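Local coordinates for protein peptidoglycan glycosyltransferase (Atopobium parvulum, PDB 4OVD) that belongs to the penicillin-binding protein family, joining an N-terminal dimerisation domain to a C-terminal penicillin-binding domain, at residues L164-A169 against G173-E178; K230-L235 against Y266-F271; V299-I304 against N407-Q412; H380-G383 against G388-T391; A424-A429 against T433-H438. All blocks are in the same frame, centred on the assembly; numbering follows the deposited sequence.

Interaction 1: residues L164-A169 against G173-E178; sequences LGFVNA and GASGLE
Leu164 meets the second segment through its carbonyl: Leu164 O accepts from Glu178 N at 2.9 Å, the donor lying close to the C=O axis. Helix 161-164 ends there, and Gly165 breaks away with positive phi. Having no side chain, it lets its CA lie directly against the turn, with Gly165 CA 3.1 Å from Ser175 O in a CA-H...O contact. Phe166 is held through both its backbone N and its O. Phe166 N donates to Ser175 OG at 3.2 Å, a rather bent bond, while Phe166 O takes the amide of Ala174 N at 2.7 Å, in the carbonyl plane and nearly straight. With chi1 at 76°, the ring sits between its own backbone N and carbonyl carbon and folds back over Ala174, whose CB lies over one face, 3.8 Å from the ring centroid. Val167 forms a single beta bridge with Gly173, and its CG2 abuts the carboxylate end of Glu178, 3.3 Å from Glu178 CD, the two side chains crossing at about a right angle. That glutamate is bent about its CB-CG bond (chi2 -79°), and its oxygens are occupied beyond this hairpin-like return: OE1 forms a salt bridge with Arg59 and OE2 with Arg152, so its charge is probably balanced by the two arginines. Asn168 finishes the contact, its OD1 bonding to Glu172 N in the connecting turn. The whole return joins the end of helix 161-164 to the start of helix 176-180, and Leu164 and Glu178 pack against strands 62-63 and 69-74.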
# COMPACT_ATOMS: atom_id res chain seq x y z
N LEU A 164 2.52 15.61 3.95
CA LEU A 164 1.98 16.85 4.50
C LEU A 164 1.25 17.72 3.48
O LEU A 164 0.19 18.26 3.78
CB LEU A 164 3.09 17.69 5.14
CG LEU A 164 3.78 17.01 6.31
CD1 LEU A 164 5.10 17.72 6.69
CD2 LEU A 164 2.80 16.99 7.45
N GLY A 165 1.81 17.86 2.30
CA GLY A 165 1.24 18.72 1.26
C GLY A 165 1.74 20.13 1.46
O GLY A 165 2.46 20.40 2.41
N PHE A 166 1.38 21.04 0.58
CA PHE A 166 1.82 22.44 0.76
C PHE A 166 0.62 23.28 0.84
O PHE A 166 -0.50 22.84 0.49
CB PHE A 166 2.84 22.90 -0.29
CG PHE A 166 2.25 23.21 -1.63
CD1 PHE A 166 1.91 22.21 -2.50
CD2 PHE A 166 2.08 24.53 -2.04
CE1 PHE A 166 1.35 22.51 -3.74
CE2 PHE A 166 1.54 24.85 -3.27
CZ PHE A 166 1.18 23.83 -4.12
N VAL A 167 0.83 24.47 1.34
CA VAL A 167 -0.21 25.48 1.50
C VAL A 167 0.19 26.58 0.54
O VAL A 167 1.36 26.97 0.49
CB VAL A 167 -0.25 25.95 3.00
CG1 VAL A 167 -1.19 27.12 3.22
CG2 VAL A 167 -0.64 24.78 3.90
N ASN A 168 -0.74 27.06 -0.28
CA ASN A 168 -0.39 28.16 -1.18
C ASN A 168 -0.47 29.53 -0.51
O ASN A 168 -0.79 29.64 0.67
CB ASN A 168 -1.27 28.13 -2.41
CG ASN A 168 -2.72 28.38 -2.11
OD1 ASN A 168 -3.09 29.02 -1.12
ND2 ASN A 168 -3.56 27.90 -2.98
N ALA A 169 -0.16 30.57 -1.30
CA ALA A 169 -0.17 32.00 -0.89
C ALA A 169 -1.49 32.47 -0.30
O ALA A 169 -1.50 33.35 0.54
CB ALA A 169 0.21 32.88 -2.07
N GLY A 173 -4.80 24.80 1.64
CA GLY A 173 -4.05 23.58 1.51
C GLY A 173 -4.17 23.21 0.06
O GLY A 173 -5.27 23.11 -0.47
N ALA A 174 -3.04 22.91 -0.56
CA ALA A 174 -3.01 22.62 -1.98
C ALA A 174 -2.73 21.18 -2.36
O ALA A 174 -2.98 20.81 -3.50
CB ALA A 174 -2.04 23.54 -2.68
N SER A 175 -2.19 20.37 -1.46
CA SER A 175 -1.95 18.95 -1.78
C SER A 175 -1.81 18.21 -0.46
O SER A 175 -1.81 18.82 0.58
CB SER A 175 -0.67 18.74 -2.58
OG SER A 175 0.47 19.08 -1.80
N GLY A 176 -1.76 16.89 -0.50
CA GLY A 176 -1.56 16.12 0.71
C GLY A 176 -2.61 16.32 1.77
O GLY A 176 -3.79 16.53 1.49
N LEU A 177 -2.18 16.22 3.01
CA LEU A 177 -3.07 16.34 4.19
C LEU A 177 -3.54 17.80 4.44
O LEU A 177 -4.69 18.04 4.87
CB LEU A 177 -2.41 15.74 5.42
CG LEU A 177 -2.18 14.23 5.43
CD1 LEU A 177 -1.56 13.84 6.74
CD2 LEU A 177 -3.49 13.52 5.27
N GLU A 178 -2.70 18.75 4.03
CA GLU A 178 -3.08 20.16 4.11
C GLU A 178 -4.37 20.39 3.34
O GLU A 178 -5.24 21.14 3.78
CB GLU A 178 -1.95 21.02 3.57
CG GLU A 178 -0.74 21.05 4.46
CD GLU A 178 -0.82 21.99 5.69
OE1 GLU A 178 -1.91 22.39 6.12
OE2 GLU A 178 0.26 22.35 6.22

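Interaction 2: residues K230-L235 against Y266-F271; sequences KAEEQL and YPLPDF
Leu235 and Tyr266 bring helix 225-242 against the end of strand 260-266, an outermost strand of the five-stranded antiparallel sheet in the penicillin-binding domain. No hydrogen bond crosses between 230-235 and 266-271; the contact is van der Waals, made at two places one helical turn apart. At the first, Leu235 CG lies anti to the backbone N (chi1 171°), which carries CD2 onto the backbone and base of Tyr266: Leu235 CD2 is 4.0 Å from Tyr266 CB. The tyrosine ring itself turns away from the 230-235 segment and rests on Thr236 and Val239 further along the same helix. At the second, Leu268 reaches back from the chain beyond the cis peptide bond that precedes Pro267, and its two methyls cross the extended side chain of Glu232 at a slant, CD1 at the CB end and CD2 by the carboxylate carbon. Polar ends are settled outside the pair. Glu232 OE2 accepts from Gly160 N and Gln228 NE2, which hold the carboxylate in place, and Tyr266 O is bonded by Lys285 NZ. Within the leucine-glutamate contact, Leu268 CD1 approaches Glu232 CB to 3.8 Å, and Leu268 CD2 stands 4.1 Å from Glu232 CD.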
# COMPACT_ATOMS: atom_id res chain seq x y z
N LYS A 230 14.03 7.89 6.73
CA LYS A 230 14.66 6.65 6.27
C LYS A 230 13.90 6.10 5.08
O LYS A 230 14.51 5.63 4.13
CB LYS A 230 14.63 5.59 7.35
CG LYS A 230 15.48 5.91 8.58
CD LYS A 230 15.34 4.80 9.60
CE LYS A 230 16.10 5.13 10.86
NZ LYS A 230 17.52 5.28 10.47
N ALA A 231 12.56 6.08 5.15
CA ALA A 231 11.78 5.58 4.03
C ALA A 231 12.15 6.32 2.76
O ALA A 231 12.37 5.72 1.70
CB ALA A 231 10.29 5.72 4.29
N GLU A 232 12.28 7.64 2.87
CA GLU A 232 12.60 8.45 1.71
C GLU A 232 13.97 8.21 1.18
O GLU A 232 14.18 8.10 -0.02
CB GLU A 232 12.39 9.93 2.03
CG GLU A 232 10.92 10.22 2.32
CD GLU A 232 10.60 11.69 2.56
OE1 GLU A 232 11.56 12.50 2.50
OE2 GLU A 232 9.39 12.02 2.77
N GLU A 233 14.95 8.12 2.06
CA GLU A 233 16.29 7.93 1.60
C GLU A 233 16.51 6.54 1.05
O GLU A 233 17.18 6.37 0.02
CB GLU A 233 17.29 8.36 2.67
CG GLU A 233 17.34 7.53 3.95
CD GLU A 233 18.06 8.26 5.11
OE1 GLU A 233 18.13 9.51 5.09
OE2 GLU A 233 18.50 7.61 6.07
N GLN A 234 15.92 5.54 1.70
CA GLN A 234 16.02 4.16 1.21
C GLN A 234 15.30 3.96 -0.12
O GLN A 234 15.83 3.33 -1.02
CB GLN A 234 15.62 3.16 2.29
CG GLN A 234 16.67 3.18 3.40
CD GLN A 234 16.43 2.24 4.53
OE1 GLN A 234 16.14 1.08 4.31
NE2 GLN A 234 16.58 2.72 5.77
N LEU A 235 14.12 4.55 -0.27
CA LEU A 235 13.44 4.43 -1.54
C LEU A 235 14.30 5.14 -2.61
O LEU A 235 14.54 4.61 -3.68
CB LEU A 235 12.03 5.01 -1.45
CG LEU A 235 11.32 5.12 -2.79
CD1 LEU A 235 11.23 3.78 -3.48
CD2 LEU A 235 9.96 5.72 -2.64
N TYR A 266 8.47 7.98 -5.24
CA TYR A 266 9.54 8.62 -5.93
C TYR A 266 8.97 8.85 -7.31
O TYR A 266 8.41 7.90 -7.89
CB TYR A 266 10.79 7.72 -6.01
CG TYR A 266 11.97 8.38 -6.67
CD1 TYR A 266 12.04 8.46 -8.05
CD2 TYR A 266 13.02 8.91 -5.93
CE1 TYR A 266 13.10 9.10 -8.67
CE2 TYR A 266 14.09 9.54 -6.56
CZ TYR A 266 14.11 9.64 -7.92
OH TYR A 266 15.16 10.23 -8.56
N PRO A 267 9.18 10.06 -7.89
CA PRO A 267 9.92 11.20 -7.34
C PRO A 267 9.30 11.90 -6.16
O PRO A 267 8.06 11.99 -6.04
CB PRO A 267 10.03 12.20 -8.52
CG PRO A 267 9.26 11.63 -9.65
CD PRO A 267 8.94 10.18 -9.33
N LEU A 268 10.18 12.47 -5.33
CA LEU A 268 9.80 13.18 -4.15
C LEU A 268 9.90 14.65 -4.48
O LEU A 268 10.63 15.02 -5.39
CB LEU A 268 10.77 12.89 -3.02
CG LEU A 268 10.68 11.54 -2.32
CD1 LEU A 268 11.96 11.20 -1.55
CD2 LEU A 268 9.48 11.59 -1.39
N PRO A 269 9.15 15.48 -3.79
CA PRO A 269 9.27 16.91 -4.10
C PRO A 269 10.20 17.70 -3.15
O PRO A 269 10.48 17.25 -2.05
CB PRO A 269 7.88 17.42 -3.83
CG PRO A 269 7.45 16.61 -2.67
CD PRO A 269 8.07 15.24 -2.83
N ASP A 270 10.56 18.93 -3.55
CA ASP A 270 11.36 19.82 -2.69
C ASP A 270 11.03 21.29 -2.94
O ASP A 270 10.68 21.67 -4.07
CB ASP A 270 12.85 19.62 -2.91
CG ASP A 270 13.32 20.19 -4.22
OD1 ASP A 270 12.55 20.09 -5.20
OD2 ASP A 270 14.47 20.71 -4.28
N PHE A 271 11.21 22.11 -1.90
CA PHE A 271 10.95 23.54 -1.97
C PHE A 271 9.47 23.72 -2.30
O PHE A 271 8.72 22.75 -2.31
CB PHE A 271 11.83 24.22 -3.03
CG PHE A 271 13.30 24.22 -2.70
CD1 PHE A 271 13.97 23.04 -2.41
CD2 PHE A 271 14.03 25.38 -2.78
CE1 PHE A 271 15.33 23.03 -2.12
CE2 PHE A 271 15.38 25.39 -2.51
CZ PHE A 271 16.04 24.21 -2.18

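Interaction 3: residues V299-I304 against N407-Q412; sequences VITTSI and NMAFGQ
Thr301 of helix 298-307 bonds to Ala409 in the Schellman motif that ends helix 404-408, tying together two helical pieces of the penicillin-binding domain. Helix 298-307 starts at Lys298, which by sequence is the lysine of the family's SxxK motif, so the contact lies one turn further along that helix. Across the two segments there is a single hydrogen bond: Thr301 OG1 donates to Ala409 O at 2.8 Å. The hydroxyl comes in well to one side of the carbonyl, with a C=O...donor angle of 116°, and sits 29° out of its plane. Thr301 places OG1 beside its backbone N (chi1 -56°), and this leaves CG2 anti to that nitrogen, turned to the alanine methyl; Thr301 CG2 and Ala409 CB are 4.1 Å apart. Both residues are buried, and Phe369 of helix 366-375 covers the threonine, while Glu360 of helix 353-364 meets the alanine.

The acceptor carbonyl is held by the turn around it. Residues 408 to 411 form a type I beta turn, with Gly411 N bonded to Met408 O, and Gly411 adopts the positive phi expected of the C-prime residue. Its backbone is bonded in turn to Gly294. Phe410, on the far side from Thr301, touches Asn353, the asparagine of the SxN sequence motif. The Schellman pair is completed by Gln412 N, which bonds to Asn407 O at 2.9 Å; Asn407 O also takes Phe410 N, 3.1 Å away, from the opposite face of its plane.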
# COMPACT_ATOMS: atom_id res chain seq x y z
N VAL A 299 -1.93 -13.94 -2.73
CA VAL A 299 -2.34 -14.09 -1.33
C VAL A 299 -3.87 -13.93 -1.21
O VAL A 299 -4.53 -14.58 -0.38
CB VAL A 299 -1.59 -13.05 -0.52
CG1 VAL A 299 -2.23 -12.88 0.84
CG2 VAL A 299 -0.12 -13.48 -0.42
N ILE A 300 -4.43 -13.08 -2.07
CA ILE A 300 -5.89 -12.88 -2.14
C ILE A 300 -6.55 -14.12 -2.72
O ILE A 300 -7.48 -14.66 -2.19
CB ILE A 300 -6.18 -11.58 -2.95
CG1 ILE A 300 -5.68 -10.43 -2.07
CG2 ILE A 300 -7.63 -11.36 -3.15
CD1 ILE A 300 -5.38 -9.17 -2.77
N THR A 301 -6.04 -14.59 -3.84
CA THR A 301 -6.58 -15.77 -4.47
C THR A 301 -6.55 -16.97 -3.53
O THR A 301 -7.53 -17.74 -3.45
CB THR A 301 -5.77 -16.10 -5.70
OG1 THR A 301 -5.81 -14.93 -6.54
CG2 THR A 301 -6.28 -17.42 -6.34
N THR A 302 -5.43 -17.18 -2.82
CA THR A 302 -5.39 -18.36 -1.94
C THR A 302 -6.27 -18.16 -0.74
O THR A 302 -6.87 -19.12 -0.24
CB THR A 302 -3.95 -18.71 -1.55
OG1 THR A 302 -3.31 -17.51 -1.11
CG2 THR A 302 -3.14 -19.10 -2.75
N SER A 303 -6.30 -16.94 -0.21
CA SER A 303 -7.21 -16.67 0.90
C SER A 303 -8.68 -17.00 0.57
O SER A 303 -9.40 -17.58 1.38
CB SER A 303 -7.13 -15.22 1.29
OG SER A 303 -5.85 -15.02 1.82
N ILE A 304 -9.12 -16.61 -0.60
CA ILE A 304 -10.48 -16.87 -1.01
C ILE A 304 -10.82 -18.36 -1.07
O ILE A 304 -11.88 -18.75 -0.59
CB ILE A 304 -10.75 -16.21 -2.37
CG1 ILE A 304 -10.73 -14.70 -2.22
CG2 ILE A 304 -12.10 -16.61 -2.92
CD1 ILE A 304 -10.69 -14.01 -3.61
N ASN A 407 -6.86 -15.31 -15.19
CA ASN A 407 -5.83 -14.28 -15.20
C ASN A 407 -5.78 -13.47 -13.92
O ASN A 407 -4.72 -13.14 -13.36
CB ASN A 407 -6.01 -13.34 -16.41
CG ASN A 407 -5.75 -14.02 -17.73
OD1 ASN A 407 -4.98 -14.94 -17.85
ND2 ASN A 407 -6.42 -13.53 -18.76
N MSE A 408 -6.93 -13.07 -13.45
CA MSE A 408 -6.98 -12.32 -12.19
C MSE A 408 -6.42 -13.12 -11.03
O MSE A 408 -5.88 -12.55 -10.07
CB MSE A 408 -8.40 -11.97 -11.81
CG MSE A 408 -8.83 -10.81 -12.71
SE MSE A 408 -10.72 -10.34 -12.27
CE MSE A 408 -10.15 -9.44 -10.70
N ALA A 409 -6.49 -14.45 -11.13
CA ALA A 409 -5.98 -15.32 -10.04
C ALA A 409 -4.53 -15.06 -9.78
O ALA A 409 -4.08 -15.30 -8.67
CB ALA A 409 -6.18 -16.78 -10.41
N PHE A 410 -3.75 -14.72 -10.84
CA PHE A 410 -2.34 -14.42 -10.66
C PHE A 410 -2.06 -12.95 -10.82
O PHE A 410 -0.92 -12.53 -11.08
CB PHE A 410 -1.41 -15.30 -11.50
CG PHE A 410 -1.65 -15.30 -12.98
CD1 PHE A 410 -2.53 -16.16 -13.53
CD2 PHE A 410 -0.87 -14.54 -13.81
CE1 PHE A 410 -2.72 -16.23 -14.88
CE2 PHE A 410 -1.01 -14.62 -15.18
CZ PHE A 410 -1.97 -15.47 -15.72
N GLY A 411 -3.09 -12.16 -10.58
CA GLY A 411 -2.95 -10.72 -10.62
C GLY A 411 -2.86 -10.00 -11.97
O GLY A 411 -2.31 -8.88 -12.01
N GLN A 412 -3.39 -10.62 -13.03
CA GLN A 412 -3.44 -10.00 -14.36
C GLN A 412 -4.87 -9.74 -14.72
O GLN A 412 -5.77 -10.38 -14.20
CB GLN A 412 -2.72 -10.83 -15.40
CG GLN A 412 -1.22 -10.90 -14.99
CD GLN A 412 -0.29 -11.44 -16.09
OE1 GLN A 412 -0.70 -11.62 -17.23
NE2 GLN A 412 0.94 -11.76 -15.72

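Interaction 4: residues H380-G383 against G388-T391; sequences HTTG and GEAT
Glu389 reaches across to lay its carboxylate on the backbone of Thr382 and Gly383. Each oxygen takes an amide. Thr382 N donates to Glu389 OE2 at 2.8 Å in a nearly straight bond (166°), approaching from above the carboxylate plane, while Gly383 N meets the syn lone pair of Glu389 OE1 at 3.2 Å, less directly. The hydroxyl Thr382 OG1 also points at OE2, but the modelled separation of Thr382 OG1 and Glu389 OE2, 2.4 Å, is too short to be taken at face value. What lets the acid span the gap is its shape: CG is anti to the backbone N (chi1 -176°) and the chain runs extended beyond it. Thr381 flanks the carboxylate, with Thr381 CB 3.4 Å from Glu389 OE1, and its methyl extends the contact to the next residue but one, Thr381 CG2 lying 3.8 Å from Thr391 CG2.

Further out, Thr382 OG1 is bonded to Ile384 N, closing an ST turn that fixes the hydroxyl. Helix 418-429 backs the site: Ile419 touches both Thr382 and Glu389, and Gln420 NE2 bonds to Thr391 O. Ala390 is held by backbone bonding to Val287, and His380 NE2 pairs with Asp374 OD1. Thr382 and Gly383 have backbone angles near right- and then left-handed helical values, consistent with an anion-binding nest, with their two amides on the carboxylate. Here the anion comes from the chain itself, a glutamate that cinches the loop between helices 366-375 and 404-408 at the protein surface.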
# COMPACT_ATOMS: atom_id res chain seq x y z
N HIS A 380 -12.32 -1.05 -4.90
CA HIS A 380 -13.05 -0.10 -4.07
C HIS A 380 -12.02 0.75 -3.38
O HIS A 380 -10.96 0.25 -2.98
CB HIS A 380 -13.86 -0.83 -2.99
CG HIS A 380 -14.94 -1.70 -3.52
ND1 HIS A 380 -16.25 -1.30 -3.59
CD2 HIS A 380 -14.91 -2.97 -4.02
CE1 HIS A 380 -16.99 -2.28 -4.09
NE2 HIS A 380 -16.19 -3.30 -4.36
N THR A 381 -12.33 2.00 -3.15
CA THR A 381 -11.37 2.86 -2.46
C THR A 381 -11.19 2.29 -1.04
O THR A 381 -12.05 1.68 -0.48
CB THR A 381 -11.87 4.32 -2.44
OG1 THR A 381 -13.26 4.31 -2.12
CG2 THR A 381 -11.73 4.93 -3.80
N THR A 382 -10.03 2.48 -0.48
CA THR A 382 -9.74 1.98 0.79
C THR A 382 -10.24 2.85 1.90
O THR A 382 -10.34 2.40 2.98
CB THR A 382 -8.22 1.87 0.96
OG1 THR A 382 -7.61 3.16 0.81
CG2 THR A 382 -7.68 0.93 -0.08
N GLY A 383 -10.51 4.11 1.64
CA GLY A 383 -10.94 5.01 2.69
C GLY A 383 -9.75 5.77 3.25
O GLY A 383 -9.91 6.49 4.18
N GLY A 388 -6.85 11.97 -4.04
CA GLY A 388 -6.59 11.31 -5.32
C GLY A 388 -6.60 9.81 -5.34
O GLY A 388 -6.03 9.22 -6.23
N GLU A 389 -7.31 9.19 -4.40
CA GLU A 389 -7.29 7.74 -4.32
C GLU A 389 -7.94 7.14 -5.55
O GLU A 389 -9.07 7.48 -5.84
CB GLU A 389 -7.99 7.21 -3.04
CG GLU A 389 -7.83 5.69 -2.98
CD GLU A 389 -8.28 4.97 -1.71
OE1 GLU A 389 -9.09 5.53 -0.90
OE2 GLU A 389 -7.78 3.83 -1.53
N ALA A 390 -7.26 6.27 -6.28
CA ALA A 390 -7.89 5.65 -7.43
C ALA A 390 -8.77 4.45 -7.03
O ALA A 390 -8.46 3.73 -6.13
CB ALA A 390 -6.83 5.21 -8.44
N THR A 391 -9.86 4.23 -7.71
CA THR A 391 -10.67 3.07 -7.41
C THR A 391 -10.11 1.84 -8.14
O THR A 391 -10.31 0.71 -7.71
CB THR A 391 -12.10 3.27 -7.93
OG1 THR A 391 -12.06 3.26 -9.37
CG2 THR A 391 -12.63 4.55 -7.47

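Interaction 5: residues A424-A429 against T433-H438; sequences AYTAVA and TMVTPH
Thr426 turns its hydroxyl between its own backbone N and carbonyl carbon (chi1 67°), and this aims OG1 from helix 418-429 at the amide of Val435. Met434, in the returning strand, puts CG anti to the backbone N (chi1 172°) and stays nearly extended through the next bond, which carries the selenium of this selenomethionine to Ala424; the bend at the last torsion turns only the terminal methyl. The one hydrogen bond across the segments follows from the first of these choices: Val435 N donates to Thr426 OG1 at 3.1 Å and is almost straight, at 165°. The same hydroxyl is bonded to Arg423 O one turn earlier, so it bridges the helix backbone and the backbone of the returning chain, and a buried amide gains a partner.

Apolar contacts surround the bond. Val435 CG2 lies 3.9 Å from Thr426 CG2, beside the hydroxyl, while Ala427 CB is set against the start of the strand, 4.0 Å from Met434 CB. Met434 SE comes within 3.9 Å of Ala424 CA, so the methionine chain runs alongside the helix over about one turn. At the near end Asn430 ND2 bonds to Thr433 O and braces the tight connection, and Thr433 OG1 pairs with Asp454 OD1 in strand 453-454, next to its own strand. Thr426, Val435 and Pro437 all rest on Met253 of strand 248-253. The arrangement is a helix-turn-strand return in the core of the penicillin-binding domain, where helix 418-429 and the chain after it pack together against the five-stranded antiparallel sheet.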
# COMPACT_ATOMS: atom_id res chain seq x y z
N ALA A 424 -5.72 -5.27 1.62
CA ALA A 424 -6.12 -6.67 1.65
C ALA A 424 -5.22 -7.49 2.55
O ALA A 424 -5.74 -8.28 3.36
CB ALA A 424 -6.12 -7.26 0.25
N TYR A 425 -3.89 -7.27 2.48
CA TYR A 425 -2.96 -8.01 3.31
C TYR A 425 -3.23 -7.81 4.80
O TYR A 425 -2.99 -8.73 5.61
CB TYR A 425 -1.52 -7.61 2.97
CG TYR A 425 -0.93 -8.37 1.80
CD1 TYR A 425 -1.56 -8.47 0.60
CD2 TYR A 425 0.29 -8.99 1.93
CE1 TYR A 425 -0.96 -9.13 -0.52
CE2 TYR A 425 0.88 -9.68 0.89
CZ TYR A 425 0.27 -9.75 -0.34
OH TYR A 425 0.89 -10.51 -1.33
N THR A 426 -3.76 -6.64 5.17
CA THR A 426 -4.05 -6.42 6.58
C THR A 426 -4.98 -7.52 7.11
O THR A 426 -4.78 -7.91 8.22
CB THR A 426 -4.56 -5.02 6.99
OG1 THR A 426 -5.87 -4.75 6.45
CG2 THR A 426 -3.59 -3.97 6.57
N ALA A 427 -5.95 -8.00 6.34
CA ALA A 427 -6.82 -9.05 6.80
C ALA A 427 -6.04 -10.31 7.17
O ALA A 427 -6.33 -10.96 8.18
CB ALA A 427 -7.90 -9.37 5.77
N VAL A 428 -5.02 -10.63 6.38
CA VAL A 428 -4.21 -11.81 6.71
C VAL A 428 -3.40 -11.53 7.97
O VAL A 428 -3.18 -12.41 8.84
CB VAL A 428 -3.32 -12.20 5.52
CG1 VAL A 428 -2.30 -13.26 5.91
CG2 VAL A 428 -4.18 -12.71 4.39
N ALA A 429 -2.94 -10.30 8.10
CA ALA A 429 -2.11 -9.97 9.27
C ALA A 429 -2.92 -9.59 10.51
O ALA A 429 -2.33 -9.40 11.55
CB ALA A 429 -1.19 -8.81 8.95
N THR A 433 -9.41 -9.48 9.94
CA THR A 433 -10.11 -8.20 9.86
C THR A 433 -9.29 -7.16 9.06
O THR A 433 -8.17 -6.88 9.42
CB THR A 433 -10.47 -7.71 11.25
OG1 THR A 433 -11.38 -8.63 11.83
CG2 THR A 433 -11.15 -6.33 11.23
N MSE A 434 -9.84 -6.65 7.98
CA MSE A 434 -9.18 -5.61 7.15
C MSE A 434 -9.37 -4.23 7.73
O MSE A 434 -10.46 -3.89 8.21
CB MSE A 434 -9.74 -5.80 5.74
CG MSE A 434 -9.35 -4.76 4.78
SE MSE A 434 -9.60 -5.58 3.02
CE MSE A 434 -11.49 -5.11 3.02
N VAL A 435 -8.31 -3.44 7.82
CA VAL A 435 -8.42 -2.13 8.42
C VAL A 435 -8.30 -1.07 7.37
O VAL A 435 -8.01 -1.39 6.26
CB VAL A 435 -7.33 -1.92 9.49
CG1 VAL A 435 -7.40 -3.00 10.57
CG2 VAL A 435 -5.95 -1.90 8.87
N THR A 436 -8.51 0.17 7.74
CA THR A 436 -8.46 1.27 6.82
C THR A 436 -7.11 1.92 7.01
O THR A 436 -6.87 2.40 8.10
CB THR A 436 -9.49 2.33 7.15
OG1 THR A 436 -10.81 1.79 7.00
CG2 THR A 436 -9.31 3.50 6.21
N PRO A 437 -6.23 1.94 5.99
CA PRO A 437 -4.92 2.62 6.20
C PRO A 437 -5.19 4.14 6.36
O PRO A 437 -6.07 4.66 5.72
CB PRO A 437 -4.08 2.25 4.96
CG PRO A 437 -4.85 1.19 4.26
CD PRO A 437 -6.32 1.34 4.65
N HIS A 438 -4.45 4.83 7.19
CA HIS A 438 -4.75 6.21 7.42
C HIS A 438 -3.67 6.91 8.17
O HIS A 438 -2.88 6.31 8.79
CB HIS A 438 -6.05 6.35 8.17
CG HIS A 438 -6.02 5.77 9.54
ND1 HIS A 438 -6.40 4.48 9.80
CD2 HIS A 438 -5.65 6.29 10.72
CE1 HIS A 438 -6.26 4.23 11.08
NE2 HIS A 438 -5.81 5.32 11.66

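Overall arrangement
From the N terminus, interaction 1 closes a short return in the dimerisation region, between helices 161-164 and 176-180. Interaction 2 then spans a longer loop, bringing helix 225-242 to the end of edge strand 260-266. Interaction 3 closes the widest loop, linking helix 298-307 to the end of helix 404-408, and the small surface loop of interaction 4 falls wholly within it. Interaction 5 follows in series as a tight return after helix 418-429. It touches interactions 3 and 4: Val299 and Ile300 pack on Tyr425 and Ala424, and Thr382 and Gly383 on Thr436. Interactions 1 and 3 are the most distant, their centres about 37 Å apart.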